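PDB 3SLR: BF1531-like N-terminal domain-containing protein from Bacteroides fragilis, which is of unknown function but has an N-terminal part, described here, that binds magnesium in a probable HAD-type phosphatase domain and may hydrolyse ester bonds. Local coordinates for residues K220-T232 and L324-D336. Numbering follows the deposited sequence.
Sequences KFKKCLILDLDNT and LNIGFDSMVFLDD. With MG (magnesium ion), chain B; MG (magnesium ion), chain C.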
loop_
_atom_site.group_PDB
_atom_site.type_symbol
_atom_site.label_atom_id
_atom_site.label_comp_id
_atom_site.label_asym_id
_atom_site.label_seq_id
_atom_site.Cartn_x
_atom_site.Cartn_y
_atom_site.Cartn_z
ATOM N N LYS A 220 12.754 -4.090 -4.975
ATOM C CA LYS A 220 11.944 -3.520 -6.038
ATOM C C LYS A 220 10.921 -2.564 -5.433
ATOM O O LYS A 220 9.962 -2.989 -4.780
ATOM C CB LYS A 220 11.248 -4.607 -6.859
ATOM C CG LYS A 220 12.155 -5.269 -7.903
ATOM C CD LYS A 220 12.700 -4.242 -8.903
ATOM C CE LYS A 220 13.667 -4.872 -9.900
ATOM N NZ LYS A 220 14.381 -3.841 -10.714
ATOM N N PHE A 221 11.151 -1.272 -5.640
ATOM C CA PHE A 221 10.287 -0.231 -5.103
ATOM C C PHE A 221 10.466 1.038 -5.933
ATOM O O PHE A 221 11.502 1.222 -6.596
ATOM C CB PHE A 221 10.607 0.034 -3.625
ATOM C CG PHE A 221 12.054 0.361 -3.364
ATOM C CD1 PHE A 221 12.978 -0.652 -3.133
ATOM C CD2 PHE A 221 12.494 1.675 -3.361
ATOM C CE1 PHE A 221 14.313 -0.355 -2.894
ATOM C CE2 PHE A 221 13.829 1.981 -3.120
ATOM C CZ PHE A 221 14.737 0.968 -2.890
ATOM N N LYS A 222 9.457 1.906 -5.914
ATOM C CA LYS A 222 9.498 3.128 -6.716
ATOM C C LYS A 222 10.399 4.184 -6.094
ATOM O O LYS A 222 10.446 4.335 -4.876
ATOM C CB LYS A 222 8.094 3.690 -6.936
ATOM C CG LYS A 222 7.168 2.737 -7.685
ATOM C CD LYS A 222 7.795 2.283 -9.012
ATOM C CE LYS A 222 6.763 1.672 -9.956
ATOM N NZ LYS A 222 7.252 1.582 -11.392
ATOM N N LYS A 223 11.105 4.922 -6.946
ATOM C CA LYS A 223 12.102 5.876 -6.489
ATOM C C LYS A 223 11.849 7.272 -7.043
ATOM O O LYS A 223 12.483 8.235 -6.614
ATOM C CB LYS A 223 13.498 5.418 -6.925
ATOM C CG LYS A 223 13.998 4.185 -6.187
ATOM C CD LYS A 223 15.357 3.760 -6.726
ATOM C CE LYS A 223 15.248 2.423 -7.417
ATOM N NZ LYS A 223 14.581 1.409 -6.565
ATOM N N CYS A 224 10.930 7.373 -7.998
ATOM C CA CYS A 224 10.751 8.613 -8.745
ATOM C C CYS A 224 9.317 8.801 -9.218
ATOM O O CYS A 224 8.686 7.860 -9.702
ATOM C CB CYS A 224 11.705 8.631 -9.948
ATOM S SG CYS A 224 11.453 9.970 -11.142
ATOM N N LEU A 225 8.815 10.026 -9.062
ATOM C CA LEU A 225 7.499 10.420 -9.550
ATOM C C LEU A 225 7.665 11.508 -10.621
ATOM O O LEU A 225 8.292 12.533 -10.371
ATOM C CB LEU A 225 6.641 10.948 -8.389
ATOM C CG LEU A 225 5.263 11.507 -8.763
ATOM C CD1 LEU A 225 4.394 10.415 -9.371
ATOM C CD2 LEU A 225 4.542 12.148 -7.568
ATOM N N ILE A 226 7.117 11.260 -11.813
ATOM C CA ILE A 226 7.173 12.210 -12.924
ATOM C C ILE A 226 5.798 12.818 -13.113
ATOM O O ILE A 226 4.810 12.097 -13.245
ATOM C CB ILE A 226 7.582 11.517 -14.240
ATOM C CG1 ILE A 226 8.918 10.815 -14.063
ATOM C CG2 ILE A 226 7.635 12.534 -15.401
ATOM C CD1 ILE A 226 9.222 9.818 -15.183
ATOM N N LEU A 227 5.742 14.147 -13.127
ATOM C CA LEU A 227 4.472 14.865 -13.150
ATOM C C LEU A 227 4.255 15.663 -14.428
ATOM O O LEU A 227 5.121 16.410 -14.856
ATOM C CB LEU A 227 4.413 15.844 -11.976
ATOM C CG LEU A 227 4.511 15.216 -10.586
ATOM C CD1 LEU A 227 4.861 16.274 -9.540
ATOM C CD2 LEU A 227 3.218 14.484 -10.233
ATOM N N ASP A 228 3.077 15.522 -15.015
ATOM C CA ASP A 228 2.608 16.509 -15.969
ATOM C C ASP A 228 2.237 17.772 -15.167
ATOM O O ASP A 228 2.108 17.712 -13.950
ATOM C CB ASP A 228 1.406 15.945 -16.726
ATOM C CG ASP A 228 0.734 16.976 -17.596
ATOM O OD1 ASP A 228 1.384 17.455 -18.551
ATOM O OD2 ASP A 228 -0.439 17.298 -17.323
ATOM N N LEU A 229 2.098 18.915 -15.830
ATOM C CA LEU A 229 1.738 20.145 -15.125
ATOM C C LEU A 229 0.260 20.503 -15.306
ATOM O O LEU A 229 -0.530 20.403 -14.365
ATOM C CB LEU A 229 2.641 21.308 -15.566
ATOM C CG LEU A 229 4.137 21.193 -15.240
ATOM C CD1 LEU A 229 4.928 22.377 -15.821
ATOM C CD2 LEU A 229 4.379 21.063 -13.731
ATOM N N ASP A 230 -0.122 20.909 -16.512
ATOM C CA ASP A 230 -1.481 21.423 -16.721
ATOM C C ASP A 230 -2.564 20.395 -16.378
ATOM O O ASP A 230 -2.608 19.301 -16.945
ATOM C CB ASP A 230 -1.671 21.928 -18.156
ATOM C CG ASP A 230 -0.881 23.198 -18.451
ATOM O OD1 ASP A 230 -0.748 24.087 -17.569
ATOM O OD2 ASP A 230 -0.405 23.321 -19.599
ATOM N N ASN A 231 -3.445 20.767 -15.457
ATOM C CA ASN A 231 -4.541 19.907 -15.033
ATOM C C ASN A 231 -4.081 18.632 -14.326
ATOM O O ASN A 231 -4.864 17.714 -14.116
ATOM C CB ASN A 231 -5.492 19.607 -16.192
ATOM C CG ASN A 231 -6.260 20.844 -16.632
ATOM O OD1 ASN A 231 -6.764 21.611 -15.797
ATOM N ND2 ASN A 231 -6.338 21.060 -17.940
ATOM N N THR A 232 -2.811 18.608 -13.939
ATOM C CA THR A 232 -2.287 17.522 -13.121
ATOM C C THR A 232 -1.909 18.051 -11.742
ATOM O O THR A 232 -2.471 17.595 -10.735
ATOM C CB THR A 232 -1.107 16.781 -13.823
ATOM O OG1 THR A 232 -1.591 16.185 -15.028
ATOM C CG2 THR A 232 -0.559 15.673 -12.941
ATOM N N LEU A 324 18.907 10.532 -14.282
ATOM C CA LEU A 324 18.824 10.022 -12.916
ATOM C C LEU A 324 19.549 8.696 -12.707
ATOM O O LEU A 324 19.942 8.372 -11.585
ATOM C CB LEU A 324 17.356 9.872 -12.508
ATOM C CG LEU A 324 16.584 11.198 -12.484
ATOM C CD1 LEU A 324 15.116 10.948 -12.174
ATOM C CD2 LEU A 324 17.207 12.131 -11.472
ATOM N N ASN A 325 19.728 7.935 -13.784
ATOM C CA ASN A 325 20.322 6.603 -13.692
ATOM C C ASN A 325 19.584 5.717 -12.687
ATOM O O ASN A 325 20.200 5.119 -11.801
ATOM C CB ASN A 325 21.811 6.689 -13.336
ATOM C CG ASN A 325 22.540 5.369 -13.546
ATOM O OD1 ASN A 325 22.180 4.579 -14.423
ATOM N ND2 ASN A 325 23.562 5.121 -12.736
ATOM N N ILE A 326 18.261 5.662 -12.812
ATOM C CA ILE A 326 17.458 4.687 -12.079
ATOM C C ILE A 326 16.615 3.950 -13.106
ATOM O O ILE A 326 16.488 4.399 -14.245
ATOM C CB ILE A 326 16.536 5.346 -11.051
ATOM C CG1 ILE A 326 15.651 6.375 -11.744
ATOM C CG2 ILE A 326 17.347 5.981 -9.928
ATOM C CD1 ILE A 326 14.577 6.962 -10.840
ATOM N N GLY A 327 16.055 2.814 -12.721
ATOM C CA GLY A 327 15.327 1.998 -13.667
ATOM C C GLY A 327 13.992 2.588 -14.049
ATOM O O GLY A 327 13.333 3.226 -13.221
ATOM N N PHE A 328 13.582 2.371 -15.292
ATOM C CA PHE A 328 12.248 2.759 -15.719
ATOM C C PHE A 328 11.214 2.133 -14.797
ATOM O O PHE A 328 10.196 2.748 -14.489
ATOM C CB PHE A 328 11.979 2.368 -17.181
ATOM C CG PHE A 328 12.732 3.205 -18.183
ATOM C CD1 PHE A 328 12.397 4.535 -18.398
ATOM C CD2 PHE A 328 13.781 2.663 -18.906
ATOM C CE1 PHE A 328 13.098 5.312 -19.316
ATOM C CE2 PHE A 328 14.486 3.429 -19.818
ATOM C CZ PHE A 328 14.147 4.749 -20.033
ATOM N N ASP A 329 11.489 0.908 -14.346
ATOM C CA ASP A 329 10.575 0.203 -13.461
ATOM C C ASP A 329 10.579 0.742 -12.025
ATOM O O ASP A 329 9.875 0.214 -11.165
ATOM C CB ASP A 329 10.812 -1.312 -13.509
ATOM C CG ASP A 329 12.241 -1.707 -13.157
ATOM O OD1 ASP A 329 13.179 -0.917 -13.381
ATOM O OD2 ASP A 329 12.429 -2.840 -12.667
ATOM N N SER A 330 11.344 1.804 -11.775
ATOM C CA SER A 330 11.295 2.476 -10.482
ATOM C C SER A 330 10.553 3.804 -10.598
ATOM O O SER A 330 10.561 4.607 -9.662
ATOM C CB SER A 330 12.698 2.702 -9.916
ATOM O OG SER A 330 13.331 3.821 -10.521
HETATM N N MSE A 331 9.914 4.026 -11.749
HETATM C CA MSE A 331 9.268 5.319 -12.037
HETATM C C MSE A 331 7.754 5.252 -12.098
HETATM O O MSE A 331 7.181 4.260 -12.559
HETATM C CB MSE A 331 9.777 5.878 -13.366
HETATM C CG MSE A 331 11.217 6.283 -13.333
HETATM SE SE MSE A 331 11.900 6.745 -15.113
HETATM C CE MSE A 331 13.382 7.803 -14.442
ATOM N N VAL A 332 7.123 6.332 -11.636
ATOM C CA VAL A 332 5.681 6.515 -11.725
ATOM C C VAL A 332 5.425 7.802 -12.512
ATOM O O VAL A 332 6.037 8.818 -12.242
ATOM C CB VAL A 332 5.055 6.672 -10.331
ATOM C CG1 VAL A 332 3.561 6.915 -10.439
ATOM C CG2 VAL A 332 5.321 5.444 -9.483
ATOM N N PHE A 333 4.532 7.747 -13.491
ATOM C CA PHE A 333 4.205 8.912 -14.307
ATOM C C PHE A 333 2.728 9.270 -14.181
ATOM O O PHE A 333 1.863 8.431 -14.448
ATOM C CB PHE A 333 4.569 8.620 -15.772
ATOM C CG PHE A 333 4.093 9.669 -16.756
ATOM C CD1 PHE A 333 4.501 10.989 -16.645
ATOM C CD2 PHE A 333 3.273 9.309 -17.822
ATOM C CE1 PHE A 333 4.082 11.942 -17.565
ATOM C CE2 PHE A 333 2.851 10.257 -18.743
ATOM C CZ PHE A 333 3.251 11.568 -18.615
ATOM N N LEU A 334 2.457 10.510 -13.770
ATOM C CA LEU A 334 1.090 11.020 -13.611
ATOM C C LEU A 334 0.753 12.097 -14.639
ATOM O O LEU A 334 1.417 13.132 -14.708
ATOM C CB LEU A 334 0.892 11.584 -12.205
ATOM C CG LEU A 334 1.071 10.585 -11.055
ATOM C CD1 LEU A 334 0.894 11.311 -9.718
ATOM C CD2 LEU A 334 0.083 9.448 -11.176
ATOM N N ASP A 335 -0.297 11.849 -15.420
ATOM C CA ASP A 335 -0.720 12.760 -16.480
ATOM C C ASP A 335 -2.238 12.646 -16.653
ATOM O O ASP A 335 -2.782 11.549 -16.708
ATOM C CB ASP A 335 0.021 12.409 -17.787
ATOM C CG ASP A 335 -0.069 13.507 -18.832
ATOM O OD1 ASP A 335 -1.177 14.063 -19.022
ATOM O OD2 ASP A 335 0.969 13.808 -19.472
ATOM N N ASP A 336 -2.926 13.783 -16.701
ATOM C CA ASP A 336 -4.386 13.813 -16.785
ATOM C C ASP A 336 -4.886 13.447 -18.183
ATOM O O ASP A 336 -6.065 13.175 -18.371
ATOM C CB ASP A 336 -4.898 15.221 -16.440
ATOM C CG ASP A 336 -4.528 16.221 -17.499
ATOM O OD1 ASP A 336 -3.320 16.469 -17.624
ATOM O OD2 ASP A 336 -5.410 16.723 -18.238
HETATM MG MG MG B . -2.127 17.841 -18.662
HETATM MG MG MG C . 0.846 19.424 -19.870
HETATM O O HOH W 1 0.270 21.116 -21.290
HETATM O O HOH W 2 -1.346 16.271 -20.265
HETATM O O HOH W 3 -4.198 18.256 -19.926
HETATM O O HOH W 4 -1.331 19.091 -20.283
HETATM O O HOH W 5 1.708 17.959 -21.263
#
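Cys-224 packs closely against the start of 324-336: its CB lies 3.4 Å from Ile-326 CD1, closer than usual for two carbons, and its SG, anti to the backbone N (chi1 171°), reaches Leu-324 CD1. Buried and tightly packed, strands 224-227 and 331-334 run parallel from here, joined by backbone bonds from Val-332 N to Cys-224 O, Ile-226 N to Val-332 O, Leu-334 N to Ile-226 O and Asp-228 N to Leu-334 O. On the face toward helix 255-270, Leu-225 CD1 touches Leu-334 CD1 (3.6 Å) and Val-332 CG1. The other face, under helix 313-324, carries Ile-226, whose CG2 approaches Phe-333 CD1 at 3.7 Å while its CD1 meets the selenium of selenomethionine Met-331. Strand 224-227 is an inner and 331-334 an edge strand of a four-stranded parallel sheet, the topology of a Rossmann-like HAD core, and Asp-228, Asp-230 and Thr-232 fit its DxDxT motif. Past the strand ends, Asp-228 OD2, Asp-230 O and Asp-336 OD1 converge on one magnesium ion, with three waters completing six ligands. Asp-228 OD2 and Asp-336 OD1 stand 3.0 Å apart, carboxylate planes inclined at 26°, brought together by the shared metal. Asp-228 OD1 binds the second magnesium, bridging the pair. Thr-232 OG1 donates to the anti lone pair of Asp-228 OD2 (2.8 Å) and accepts from Asp-336 N. Asp-335 is salt-bridged to Lys-313 and bonds a metal-bound water through OD1. At the end away from the metals, beyond the Cys-224 packing, the contact is loose: exposed Lys-220 NZ crosses to exposed Asp-329 OD2 (2.9 Å) in a salt bridge. Farther in, Lys-222 is well packed, its CG on Val-332 CG2; bent at chi2 (-54°), it brings NZ above the carbonyl plane of Met-331 O (2.9 Å) and also to Thr-352 OG1.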